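Local coordinates for DUF1902 domain-containing protein (Thermus thermophilus, PDB 1WV8), which is of unknown function but forms a two-chain assembly in which a small alpha/beta fold joins its sheet to that of a second copy, at residues Leu4-Leu9 against Leu62-Thr67; Leu27-Ala32 against Ala39-Met44; Asp22-Leu27 against Pro46-Glu51. All blocks are in the same frame, centred on the assembly; numbering follows the deposited sequence.

How the contacts relate
All three contacts belong to one small fold, in which helix 34-51 packs against a mixed sheet ordered 30-31, 16-20, 3-11, 61-69. Contact 1 joins the first and last strands of the chain. Contact 3 sets the loop after strand 16-20 on the end of helix 34-51. Contact 2 continues from that loop, through the shared Leu-27, to the middle of the same helix. In sequence, contact 2 falls within the span of contact 3, and that within contact 1. The centres lie about 11 Å apart, or about 14 Å between contacts 1 and 3, which both also touch the second subunit. Leu-4, Val-6, Leu-27, Leu-41 and Leu-49 meet in one common core.

Contact 1 of 3, residues Leu4-Leu9 against Leu62-Thr67; sequences LKVQAL and LRLEAT
Leu-4 opens the pairing through its carbonyl, whose O accepts the N-H of Arg-63 at 2.9 Å. On the face shared with Arg-63, Lys-5 runs its extended chain beside the arginine, both pointing the same way. Lys-5 CE lies obliquely to the guanidinium, 4.1 Å from Arg-63 NH1. The nearer carboxylate contact of Lys-5 is through its base, with CB 3.6 Å from Glu-65 OE1; its NZ does not touch the carboxylate. Val-6 uses both its N-H and its C=O on the same partner strand: N donates to Arg-63 O, and O accepts from Glu-65 N, so the two bonds straddle Leu-64. Such bonding to the residues before and after the opposite one is the parallel beta pattern, with Leu-4 to Gln-7 abreast of Leu-62 to Glu-65. Strand 61-69 is the last of the sheet within the chain, and residues 62-67 pair antiparallel with a strand of the second subunit, so the sheet continues across the interface. On the other face, Val-6 CG2 presses on Leu-62 CD1 at 3.3 Å, a tight fit. With CG1 anti to the backbone N (chi1 177°), CG2 is the branch that meets Leu-62. Gln-7 bends at chi2 (83°) and lies beside Glu-65. Its NE2 donates to Glu-65 OE1 at 3.1 Å; the acceptor stays near the amide plane, although amide and carboxylate planes are 47° apart. Glu-65 OE2 lies close to its counterpart in the second subunit; a long, weak ion pair with Arg-63 of that subunit may offset the like charges. Ala-8 gives its N-H to Glu-65 O and rests its CB on Leu-64 CD2, 3.5 Å away. Its carbonyl O accepts a hydrogen bond from a water, 2.6 Å from the water oxygen, and that water accepts from Thr-67 N.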
ATOM      1  N   LEU A   4      11.013   1.186  -4.712  1.00 49.82           N
ATOM      2  CA  LEU A   4      11.346   0.368  -3.553  1.00 48.62           C
ATOM      3  C   LEU A   4      10.048  -0.115  -2.919  1.00 42.99           C
ATOM      4  O   LEU A   4       9.274   0.681  -2.380  1.00 43.77           O
ATOM      5  CB  LEU A   4      12.132   1.179  -2.526  1.00 41.29           C
ATOM      6  CG  LEU A   4      13.494   1.738  -2.934  1.00 47.24           C
ATOM      7  CD1 LEU A   4      14.022   2.692  -1.887  1.00 55.89           C
ATOM      8  CD2 LEU A   4      14.441   0.576  -3.139  1.00 49.44           C
ATOM      9  N   LYS A   5       9.817  -1.417  -2.993  1.00 37.20           N
ATOM     10  CA  LYS A   5       8.616  -2.004  -2.435  1.00 36.61           C
ATOM     11  C   LYS A   5       8.802  -2.273  -0.948  1.00 37.60           C
ATOM     12  O   LYS A   5       9.765  -2.919  -0.539  1.00 45.45           O
ATOM     13  CB  LYS A   5       8.291  -3.298  -3.181  1.00 40.78           C
ATOM     14  CG  LYS A   5       8.099  -3.093  -4.679  1.00 53.70           C
ATOM     15  CD  LYS A   5       7.741  -4.396  -5.375  1.00 62.41           C
ATOM     16  CE  LYS A   5       7.614  -4.204  -6.878  1.00 72.26           C
ATOM     17  NZ  LYS A   5       7.260  -5.476  -7.578  1.00 73.84           N
ATOM     18  N   VAL A   6       7.876  -1.758  -0.147  1.00 38.58           N
ATOM     19  CA  VAL A   6       7.893  -1.939   1.301  1.00 37.95           C
ATOM     20  C   VAL A   6       6.535  -2.472   1.743  1.00 40.98           C
ATOM     21  O   VAL A   6       5.488  -1.889   1.418  1.00 31.18           O
ATOM     22  CB  VAL A   6       8.149  -0.606   2.030  1.00 27.90           C
ATOM     23  CG1 VAL A   6       8.083  -0.800   3.553  1.00 37.78           C
ATOM     24  CG2 VAL A   6       9.502  -0.056   1.620  1.00 35.05           C
ATOM     25  N   GLN A   7       6.538  -3.582   2.476  1.00 32.58           N
ATOM     26  CA  GLN A   7       5.281  -4.136   2.948  1.00 22.36           C
ATOM     27  C   GLN A   7       4.934  -3.623   4.336  1.00 28.84           C
ATOM     28  O   GLN A   7       5.806  -3.468   5.194  1.00 29.45           O
ATOM     29  CB  GLN A   7       5.315  -5.658   2.982  1.00 30.14           C
ATOM     30  CG  GLN A   7       5.359  -6.333   1.635  1.00 20.13           C
ATOM     31  CD  GLN A   7       6.759  -6.412   1.077  1.00 44.17           C
ATOM     32  OE1 GLN A   7       7.667  -6.894   1.743  1.00 40.71           O
ATOM     33  NE2 GLN A   7       6.939  -5.950  -0.158  1.00 46.78           N
ATOM     34  N   ALA A   8       3.650  -3.359   4.541  1.00 23.32           N
ATOM     35  CA  ALA A   8       3.153  -2.906   5.830  1.00 36.63           C
ATOM     36  C   ALA A   8       2.334  -4.087   6.301  1.00 32.62           C
ATOM     37  O   ALA A   8       1.363  -4.469   5.651  1.00 28.67           O
ATOM     38  CB  ALA A   8       2.268  -1.680   5.678  1.00 26.26           C
ATOM     39  N   LEU A   9       2.753  -4.678   7.413  1.00 30.94           N
ATOM     40  CA  LEU A   9       2.077  -5.846   7.964  1.00 23.85           C
ATOM     41  C   LEU A   9       1.336  -5.426   9.226  1.00 22.33           C
ATOM     42  O   LEU A   9       1.915  -4.801  10.120  1.00 19.34           O
ATOM     43  CB  LEU A   9       3.127  -6.918   8.266  1.00 25.87           C
ATOM     44  CG  LEU A   9       4.092  -7.117   7.094  1.00 24.07           C
ATOM     45  CD1 LEU A   9       5.356  -7.782   7.567  1.00 24.43           C
ATOM     46  CD2 LEU A   9       3.414  -7.924   6.011  1.00 16.49           C
ATOM     47  N   LEU A  62       8.918   5.344  -3.235  1.00 33.78           N
ATOM     48  CA  LEU A  62       8.586   4.331  -2.239  1.00 43.84           C
ATOM     49  C   LEU A  62       7.160   3.793  -2.444  1.00 42.65           C
ATOM     50  O   LEU A  62       6.204   4.568  -2.443  1.00 36.98           O
ATOM     51  CB  LEU A  62       8.700   4.962  -0.848  1.00 41.00           C
ATOM     52  CG  LEU A  62       8.370   4.125   0.383  1.00 51.59           C
ATOM     53  CD1 LEU A  62       9.473   3.114   0.612  1.00 47.31           C
ATOM     54  CD2 LEU A  62       8.235   5.041   1.591  1.00 51.30           C
ATOM     55  N   ARG A  63       7.015   2.479  -2.636  1.00 28.58           N
ATOM     56  CA  ARG A  63       5.683   1.880  -2.802  1.00 27.32           C
ATOM     57  C   ARG A  63       5.300   1.075  -1.544  1.00 38.71           C
ATOM     58  O   ARG A  63       5.775  -0.045  -1.333  1.00 32.52           O
ATOM     59  CB  ARG A  63       5.636   0.958  -4.027  1.00 32.61           C
ATOM     60  CG  ARG A  63       4.237   0.397  -4.315  1.00 38.21           C
ATOM     61  CD  ARG A  63       4.216  -0.542  -5.520  1.00 48.93           C
ATOM     62  NE  ARG A  63       4.646   0.103  -6.761  1.00 52.88           N
ATOM     63  CZ  ARG A  63       4.741  -0.521  -7.934  1.00 58.26           C
ATOM     64  NH1 ARG A  63       4.434  -1.809  -8.025  1.00 58.03           N
ATOM     65  NH2 ARG A  63       5.153   0.133  -9.012  1.00 58.41           N
ATOM     66  N   LEU A  64       4.461   1.663  -0.696  1.00 35.48           N
ATOM     67  CA  LEU A  64       4.006   0.990   0.518  1.00 28.23           C
ATOM     68  C   LEU A  64       2.834   0.089   0.157  1.00 36.77           C
ATOM     69  O   LEU A  64       1.814   0.560  -0.354  1.00 29.18           O
ATOM     70  CB  LEU A  64       3.553   2.002   1.555  1.00 27.05           C
ATOM     71  CG  LEU A  64       3.876   1.734   3.033  1.00 42.81           C
ATOM     72  CD1 LEU A  64       2.767   2.336   3.876  1.00 19.26           C
ATOM     73  CD2 LEU A  64       4.009   0.249   3.320  1.00 42.94           C
ATOM     74  N   GLU A  65       2.982  -1.204   0.429  1.00 26.58           N
ATOM     75  CA  GLU A  65       1.955  -2.188   0.108  1.00 30.92           C
ATOM     76  C   GLU A  65       1.310  -2.806   1.348  1.00 35.50           C
ATOM     77  O   GLU A  65       1.997  -3.185   2.295  1.00 40.83           O
ATOM     78  CB  GLU A  65       2.566  -3.296  -0.751  1.00 33.78           C
ATOM     79  CG  GLU A  65       3.223  -2.777  -2.034  1.00 56.28           C
ATOM     80  CD  GLU A  65       4.125  -3.809  -2.692  1.00 65.14           C
ATOM     81  OE1 GLU A  65       5.042  -4.309  -2.003  1.00 51.68           O
ATOM     82  OE2 GLU A  65       3.924  -4.114  -3.893  1.00 70.78           O
ATOM     83  N   ALA A  66      -0.015  -2.904   1.333  1.00 25.23           N
ATOM     84  CA  ALA A  66      -0.761  -3.492   2.436  1.00 35.12           C
ATOM     85  C   ALA A  66      -1.729  -4.488   1.832  1.00 42.71           C
ATOM     86  O   ALA A  66      -2.557  -4.122   0.987  1.00 35.49           O
ATOM     87  CB  ALA A  66      -1.530  -2.415   3.206  1.00 31.30           C
ATOM     88  N   THR A  67      -1.633  -5.745   2.261  1.00 38.71           N
ATOM     89  CA  THR A  67      -2.502  -6.783   1.733  1.00 37.59           C
ATOM     90  C   THR A  67      -3.632  -7.166   2.679  1.00 50.06           C
ATOM     91  O   THR A  67      -3.475  -7.183   3.902  1.00 59.02           O
ATOM     92  CB  THR A  67      -1.692  -8.042   1.349  1.00 43.24           C
ATOM     93  OG1 THR A  67      -0.662  -7.683   0.413  1.00 48.31           O
ATOM     94  CG2 THR A  67      -2.597  -9.083   0.703  1.00 45.42           C
TER
HETATM   95  O   HOH W   1      -0.268  -6.195   4.579  1.00 33.25           O

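Contact 2 of 3, residues Leu27-Ala32 against Ala39-Met44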
ATOM      1  N   LEU A  27      15.753  -2.303   7.549  1.00 57.97           N
ATOM      2  CA  LEU A  27      14.528  -1.560   7.797  1.00 57.77           C
ATOM      3  C   LEU A  27      13.762  -2.177   8.959  1.00 60.15           C
ATOM      4  O   LEU A  27      13.353  -3.339   8.916  1.00 62.59           O
ATOM      5  CB  LEU A  27      13.640  -1.526   6.546  1.00 51.25           C
ATOM      6  CG  LEU A  27      12.279  -0.848   6.739  1.00 43.25           C
ATOM      7  CD1 LEU A  27      12.457   0.538   7.361  1.00 38.83           C
ATOM      8  CD2 LEU A  27      11.569  -0.745   5.399  1.00 44.28           C
ATOM      9  N   ALA A  28      13.582  -1.386  10.006  1.00 55.28           N
ATOM     10  CA  ALA A  28      12.857  -1.840  11.178  1.00 62.21           C
ATOM     11  C   ALA A  28      12.060  -0.655  11.692  1.00 59.47           C
ATOM     12  O   ALA A  28      12.606   0.227  12.355  1.00 61.29           O
ATOM     13  CB  ALA A  28      13.833  -2.328  12.237  1.00 65.89           C
ATOM     14  N   THR A  29      10.772  -0.619  11.373  1.00 51.94           N
ATOM     15  CA  THR A  29       9.941   0.493  11.817  1.00 48.32           C
ATOM     16  C   THR A  29       8.451   0.189  11.734  1.00 42.21           C
ATOM     17  O   THR A  29       8.010  -0.604  10.898  1.00 46.01           O
ATOM     18  CB  THR A  29      10.257   1.772  10.996  1.00 58.61           C
ATOM     19  OG1 THR A  29       9.362   2.824  11.383  1.00 59.68           O
ATOM     20  CG2 THR A  29      10.120   1.501   9.495  1.00 51.49           C
ATOM     21  N   GLU A  30       7.679   0.819  12.613  1.00 33.08           N
ATOM     22  CA  GLU A  30       6.236   0.621  12.641  1.00 40.00           C
ATOM     23  C   GLU A  30       5.561   1.917  13.073  1.00 26.31           C
ATOM     24  O   GLU A  30       6.234   2.862  13.471  1.00 28.78           O
ATOM     25  CB  GLU A  30       5.857  -0.487  13.629  1.00 46.62           C
ATOM     26  CG  GLU A  30       6.046  -0.080  15.074  1.00 58.88           C
ATOM     27  CD  GLU A  30       7.372  -0.533  15.635  1.00 66.28           C
ATOM     28  OE1 GLU A  30       8.390  -0.450  14.920  1.00 79.68           O
ATOM     29  OE2 GLU A  30       7.388  -0.969  16.803  1.00 72.16           O
ATOM     30  N   ALA A  31       4.229   1.933  13.006  1.00 23.82           N
ATOM     31  CA  ALA A  31       3.431   3.097  13.377  1.00 41.45           C
ATOM     32  C   ALA A  31       1.971   2.685  13.539  1.00 36.87           C
ATOM     33  O   ALA A  31       1.504   1.754  12.881  1.00 41.42           O
ATOM     34  CB  ALA A  31       3.555   4.191  12.294  1.00 31.71           C
ATOM     35  N   ALA A  32       1.259   3.385  14.415  1.00 35.52           N
ATOM     36  CA  ALA A  32      -0.153   3.114  14.672  1.00 38.47           C
ATOM     37  C   ALA A  32      -1.035   3.202  13.427  1.00 35.61           C
ATOM     38  O   ALA A  32      -2.037   2.509  13.331  1.00 34.45           O
ATOM     39  CB  ALA A  32      -0.676   4.069  15.742  1.00 37.71           C
ATOM     40  N   ALA A  39       4.982   8.493   6.639  1.00 42.85           N
ATOM     41  CA  ALA A  39       5.773   9.627   7.089  1.00 46.51           C
ATOM     42  C   ALA A  39       7.134   9.136   7.584  1.00 51.39           C
ATOM     43  O   ALA A  39       8.182   9.576   7.095  1.00 50.35           O
ATOM     44  CB  ALA A  39       5.037  10.363   8.203  1.00 36.18           C
ATOM     45  N   LYS A  40       7.122   8.208   8.541  1.00 47.94           N
ATOM     46  CA  LYS A  40       8.372   7.686   9.085  1.00 43.36           C
ATOM     47  C   LYS A  40       9.279   7.112   7.993  1.00 43.47           C
ATOM     48  O   LYS A  40      10.483   7.370   7.985  1.00 41.02           O
ATOM     49  CB  LYS A  40       8.081   6.630  10.153  1.00 46.51           C
ATOM     50  CG  LYS A  40       7.292   7.168  11.336  1.00 58.23           C
ATOM     51  CD  LYS A  40       7.156   6.143  12.451  1.00 63.23           C
ATOM     52  CE  LYS A  40       6.507   6.769  13.683  1.00 70.86           C
ATOM     53  NZ  LYS A  40       6.448   5.840  14.847  1.00 63.61           N
ATOM     54  N   LEU A  41       8.701   6.356   7.063  1.00 31.95           N
ATOM     55  CA  LEU A  41       9.474   5.751   5.981  1.00 36.73           C
ATOM     56  C   LEU A  41      10.187   6.777   5.096  1.00 45.81           C
ATOM     57  O   LEU A  41      11.332   6.575   4.693  1.00 44.40           O
ATOM     58  CB  LEU A  41       8.560   4.869   5.120  1.00 37.31           C
ATOM     59  CG  LEU A  41       8.423   3.387   5.507  1.00 46.70           C
ATOM     60  CD1 LEU A  41       8.500   3.242   6.997  1.00 38.36           C
ATOM     61  CD2 LEU A  41       7.104   2.818   4.982  1.00 27.82           C
ATOM     62  N   ALA A  42       9.497   7.871   4.801  1.00 44.39           N
ATOM     63  CA  ALA A  42      10.040   8.929   3.958  1.00 53.21           C
ATOM     64  C   ALA A  42      11.372   9.434   4.484  1.00 52.02           C
ATOM     65  O   ALA A  42      12.252   9.816   3.715  1.00 57.49           O
ATOM     66  CB  ALA A  42       9.050  10.079   3.872  1.00 36.67           C
ATOM     67  N   VAL A  43      11.515   9.424   5.803  1.00 54.87           N
ATOM     68  CA  VAL A  43      12.736   9.884   6.444  1.00 55.45           C
ATOM     69  C   VAL A  43      13.789   8.781   6.537  1.00 57.84           C
ATOM     70  O   VAL A  43      14.905   8.928   6.038  1.00 57.66           O
ATOM     71  CB  VAL A  43      12.447  10.396   7.865  1.00 49.09           C
ATOM     72  CG1 VAL A  43      13.713  10.925   8.486  1.00 57.09           C
ATOM     73  CG2 VAL A  43      11.381  11.480   7.827  1.00 51.39           C
HETATM   74  N   MSE A  44      13.422   7.672   7.169  1.00 53.26           N
HETATM   75  CA  MSE A  44      14.332   6.549   7.360  1.00 50.06           C
HETATM   76  C   MSE A  44      14.907   5.854   6.133  1.00 49.36           C
HETATM   77  O   MSE A  44      16.099   5.555   6.099  1.00 55.67           O
HETATM   78  CB  MSE A  44      13.664   5.488   8.221  1.00 59.24           C
HETATM   79  CG  MSE A  44      13.509   5.862   9.669  1.00 71.83           C
HETATM   80 SE   MSE A  44      12.862   4.318  10.610  1.00102.56          SE
HETATM   81  CE  MSE A  44      14.298   3.080  10.186  1.00 55.36           C
TER
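Thr-29 holds OG1 anti to its backbone N (chi1 176°), which leaves CG2 between the N and the carbonyl carbon and puts it on the side of Leu-41. From there CG2 meets Leu-41 CD1 at 3.4 Å, a tight carbon pair. Met-44, modelled as selenomethionine, runs straight through chi2 and then bends at chi3 (58°). The bend lays its end along the segment 27-32. Met-44 SE sits 3.7 Å from Thr-29 CB, and the two side chains pass alongside with opposed directions. Its methyl CE goes on to Leu-27 CD1, at 4.2 Å, and to the carbonyl O of Ala-28. Thr-29 is thus covered by Leu-41 and Met-44, with Lys-40 crossing beside them. The extended chain of Lys-40 passes Thr-29 OG1 and reaches Ala-31 CB with its CD at 4.1 Å. Lys-40 NZ then donates to Glu-30 O at 3.3 Å, in the carbonyl plane. The carboxylate of Glu-30 is not in contact with that amine. Helix 34-51 therefore lies over the short outer strand 30-31 and the residues leading into it. Thr-29 and Ala-31 pair through the backbone with Ala-19 and Trp-17 of strand 16-20. Leu-41 reaches further, to Val-6 on strand 3-11 and to Leu-62 and Leu-64 on strand 61-69.

Contact 3 of 3, residues Asp22-Leu27 against Pro46-Glu51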
ATOM      1  N   ASP A  22      12.498  -6.065   1.251  1.00 49.37           N
ATOM      2  CA  ASP A  22      13.594  -6.847   0.702  1.00 58.76           C
ATOM      3  C   ASP A  22      14.481  -5.929  -0.151  1.00 62.66           C
ATOM      4  O   ASP A  22      15.595  -6.303  -0.528  1.00 70.06           O
ATOM      5  CB  ASP A  22      13.044  -7.985  -0.161  1.00 71.26           C
ATOM      6  CG  ASP A  22      14.064  -9.074  -0.408  1.00 85.42           C
ATOM      7  OD1 ASP A  22      14.472  -9.734   0.572  1.00 92.33           O
ATOM      8  OD2 ASP A  22      14.460  -9.271  -1.576  1.00 94.84           O
ATOM      9  N   ASP A  23      13.982  -4.729  -0.452  1.00 57.19           N
ATOM     10  CA  ASP A  23      14.729  -3.760  -1.252  1.00 54.32           C
ATOM     11  C   ASP A  23      15.458  -2.736  -0.376  1.00 49.77           C
ATOM     12  O   ASP A  23      16.385  -2.074  -0.831  1.00 52.99           O
ATOM     13  CB  ASP A  23      13.797  -3.007  -2.227  1.00 54.49           C
ATOM     14  CG  ASP A  23      13.168  -3.916  -3.280  1.00 60.87           C
ATOM     15  OD1 ASP A  23      13.821  -4.887  -3.710  1.00 63.52           O
ATOM     16  OD2 ASP A  23      12.019  -3.646  -3.700  1.00 64.27           O
ATOM     17  N   VAL A  24      15.038  -2.608   0.879  1.00 50.05           N
ATOM     18  CA  VAL A  24      15.646  -1.652   1.801  1.00 48.50           C
ATOM     19  C   VAL A  24      16.314  -2.358   2.984  1.00 57.86           C
ATOM     20  O   VAL A  24      15.651  -3.026   3.775  1.00 61.17           O
ATOM     21  CB  VAL A  24      14.583  -0.667   2.328  1.00 45.31           C
ATOM     22  CG1 VAL A  24      15.216   0.348   3.241  1.00 44.94           C
ATOM     23  CG2 VAL A  24      13.907   0.027   1.164  1.00 50.09           C
ATOM     24  N   PRO A  25      17.645  -2.209   3.117  1.00 66.38           N
ATOM     25  CA  PRO A  25      18.454  -2.815   4.181  1.00 66.70           C
ATOM     26  C   PRO A  25      18.182  -2.296   5.584  1.00 65.14           C
ATOM     27  O   PRO A  25      17.894  -1.114   5.779  1.00 65.88           O
ATOM     28  CB  PRO A  25      19.888  -2.509   3.746  1.00 76.16           C
ATOM     29  CG  PRO A  25      19.781  -2.354   2.255  1.00 78.61           C
ATOM     30  CD  PRO A  25      18.516  -1.547   2.131  1.00 75.11           C
ATOM     31  N   GLY A  26      18.293  -3.197   6.558  1.00 59.01           N
ATOM     32  CA  GLY A  26      18.088  -2.840   7.948  1.00 55.86           C
ATOM     33  C   GLY A  26      16.852  -2.017   8.240  1.00 56.79           C
ATOM     34  O   GLY A  26      16.892  -1.121   9.085  1.00 58.39           O
ATOM     35  N   LEU A  27      15.753  -2.303   7.549  1.00 57.97           N
ATOM     36  CA  LEU A  27      14.528  -1.560   7.797  1.00 57.77           C
ATOM     37  C   LEU A  27      13.762  -2.177   8.959  1.00 60.15           C
ATOM     38  O   LEU A  27      13.353  -3.339   8.916  1.00 62.59           O
ATOM     39  CB  LEU A  27      13.640  -1.526   6.546  1.00 51.25           C
ATOM     40  CG  LEU A  27      12.279  -0.848   6.739  1.00 43.25           C
ATOM     41  CD1 LEU A  27      12.457   0.538   7.361  1.00 38.83           C
ATOM     42  CD2 LEU A  27      11.569  -0.745   5.399  1.00 44.28           C
ATOM     43  N   PRO A  46      15.697   6.829   3.010  1.00 59.58           N
ATOM     44  CA  PRO A  46      16.849   7.408   2.309  1.00 65.28           C
ATOM     45  C   PRO A  46      18.102   7.124   3.130  1.00 65.02           C
ATOM     46  O   PRO A  46      19.092   6.576   2.622  1.00 54.00           O
ATOM     47  CB  PRO A  46      16.510   8.899   2.254  1.00 63.63           C
ATOM     48  CG  PRO A  46      15.000   8.900   2.248  1.00 67.00           C
ATOM     49  CD  PRO A  46      14.686   7.859   3.299  1.00 56.99           C
ATOM     50  N   GLU A  47      18.027   7.487   4.410  1.00 62.45           N
ATOM     51  CA  GLU A  47      19.117   7.291   5.362  1.00 67.51           C
ATOM     52  C   GLU A  47      19.696   5.884   5.295  1.00 69.96           C
ATOM     53  O   GLU A  47      20.910   5.715   5.188  1.00 72.40           O
ATOM     54  CB  GLU A  47      18.630   7.553   6.789  1.00 62.16           C
ATOM     55  CG  GLU A  47      17.937   8.886   6.990  1.00 79.08           C
ATOM     56  CD  GLU A  47      17.467   9.087   8.424  1.00 84.50           C
ATOM     57  OE1 GLU A  47      16.834   8.160   8.977  1.00 90.91           O
ATOM     58  OE2 GLU A  47      17.720  10.169   8.997  1.00 86.45           O
ATOM     59  N   LEU A  48      18.826   4.878   5.368  1.00 69.75           N
ATOM     60  CA  LEU A  48      19.258   3.481   5.328  1.00 65.35           C
ATOM     61  C   LEU A  48      19.924   3.118   4.013  1.00 64.77           C
ATOM     62  O   LEU A  48      20.832   2.287   3.984  1.00 70.30           O
ATOM     63  CB  LEU A  48      18.070   2.546   5.580  1.00 64.61           C
ATOM     64  CG  LEU A  48      17.497   2.567   7.004  1.00 73.77           C
ATOM     65  CD1 LEU A  48      16.208   1.763   7.068  1.00 75.71           C
ATOM     66  CD2 LEU A  48      18.524   2.005   7.967  1.00 72.04           C
ATOM     67  N   LEU A  49      19.473   3.740   2.926  1.00 66.53           N
ATOM     68  CA  LEU A  49      20.041   3.478   1.605  1.00 63.52           C
ATOM     69  C   LEU A  49      21.440   4.075   1.467  1.00 62.57           C
ATOM     70  O   LEU A  49      22.296   3.523   0.772  1.00 55.64           O
ATOM     71  CB  LEU A  49      19.120   4.033   0.517  1.00 57.58           C
ATOM     72  CG  LEU A  49      17.827   3.244   0.328  1.00 53.16           C
ATOM     73  CD1 LEU A  49      16.868   4.024  -0.560  1.00 56.99           C
ATOM     74  CD2 LEU A  49      18.146   1.886  -0.279  1.00 50.47           C
ATOM     75  N   GLU A  50      21.677   5.203   2.129  1.00 55.31           N
ATOM     76  CA  GLU A  50      22.985   5.834   2.069  1.00 64.77           C
ATOM     77  C   GLU A  50      23.946   5.061   2.964  1.00 66.63           C
ATOM     78  O   GLU A  50      24.996   4.601   2.510  1.00 59.65           O
ATOM     79  CB  GLU A  50      22.883   7.294   2.511  1.00 69.79           C
ATOM     80  CG  GLU A  50      21.833   8.065   1.717  1.00 74.13           C
ATOM     81  CD  GLU A  50      21.769   9.532   2.078  1.00 80.05           C
ATOM     82  OE1 GLU A  50      21.763   9.851   3.287  1.00 81.17           O
ATOM     83  OE2 GLU A  50      21.713  10.369   1.153  1.00 88.37           O
ATOM     84  N   GLU A  51      23.561   4.895   4.228  1.00 68.85           N
ATOM     85  CA  GLU A  51      24.371   4.164   5.197  1.00 70.86           C
ATOM     86  C   GLU A  51      24.836   2.832   4.622  1.00 71.36           C
ATOM     87  O   GLU A  51      25.859   2.293   5.034  1.00 74.98           O
ATOM     88  CB  GLU A  51      23.576   3.908   6.478  1.00 69.34           C
ATOM     89  CG  GLU A  51      22.986   5.158   7.108  1.00 81.31           C
ATOM     90  CD  GLU A  51      22.284   4.876   8.428  1.00 89.79           C
ATOM     91  OE1 GLU A  51      21.464   3.935   8.483  1.00 92.90           O
ATOM     92  OE2 GLU A  51      22.545   5.599   9.411  1.00 96.55           O
TER
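The loop between strands 16-20 and 30-31 packs here on the last turns of helix 34-51. Leu-48 carries most of it. Its CD1 lies 3.6 Å from Pro-25 O and 3.6 Å from Gly-26 O, so the isobutyl group sits against two successive carbonyls. Its other methyl, CD2, also approaches Gly-26 O. The same CD1 branch meets Leu-27 CD1 at 4.0 Å and Val-24 CG1 at 4.2 Å. Both of those side chains run roughly perpendicular to Leu-48. Gly-26 turns the loop with a positive phi of 47°. The loop runs between two strands of the sheet, and residues 46-51 begin at a kink, where Pro-46 N makes no bond to the turn before. Leu-49, the next residue round the helix from Leu-48, touches Pro-25 CD with its CD2 at 4.2 Å. Leu-49 also packs on Leu-4 of strand 3-11 and on Phe-72 of the second subunit. Near the start of the loop, Asp-23 OD2 accepts a hydrogen bond from Lys-5 N on strand 3-11.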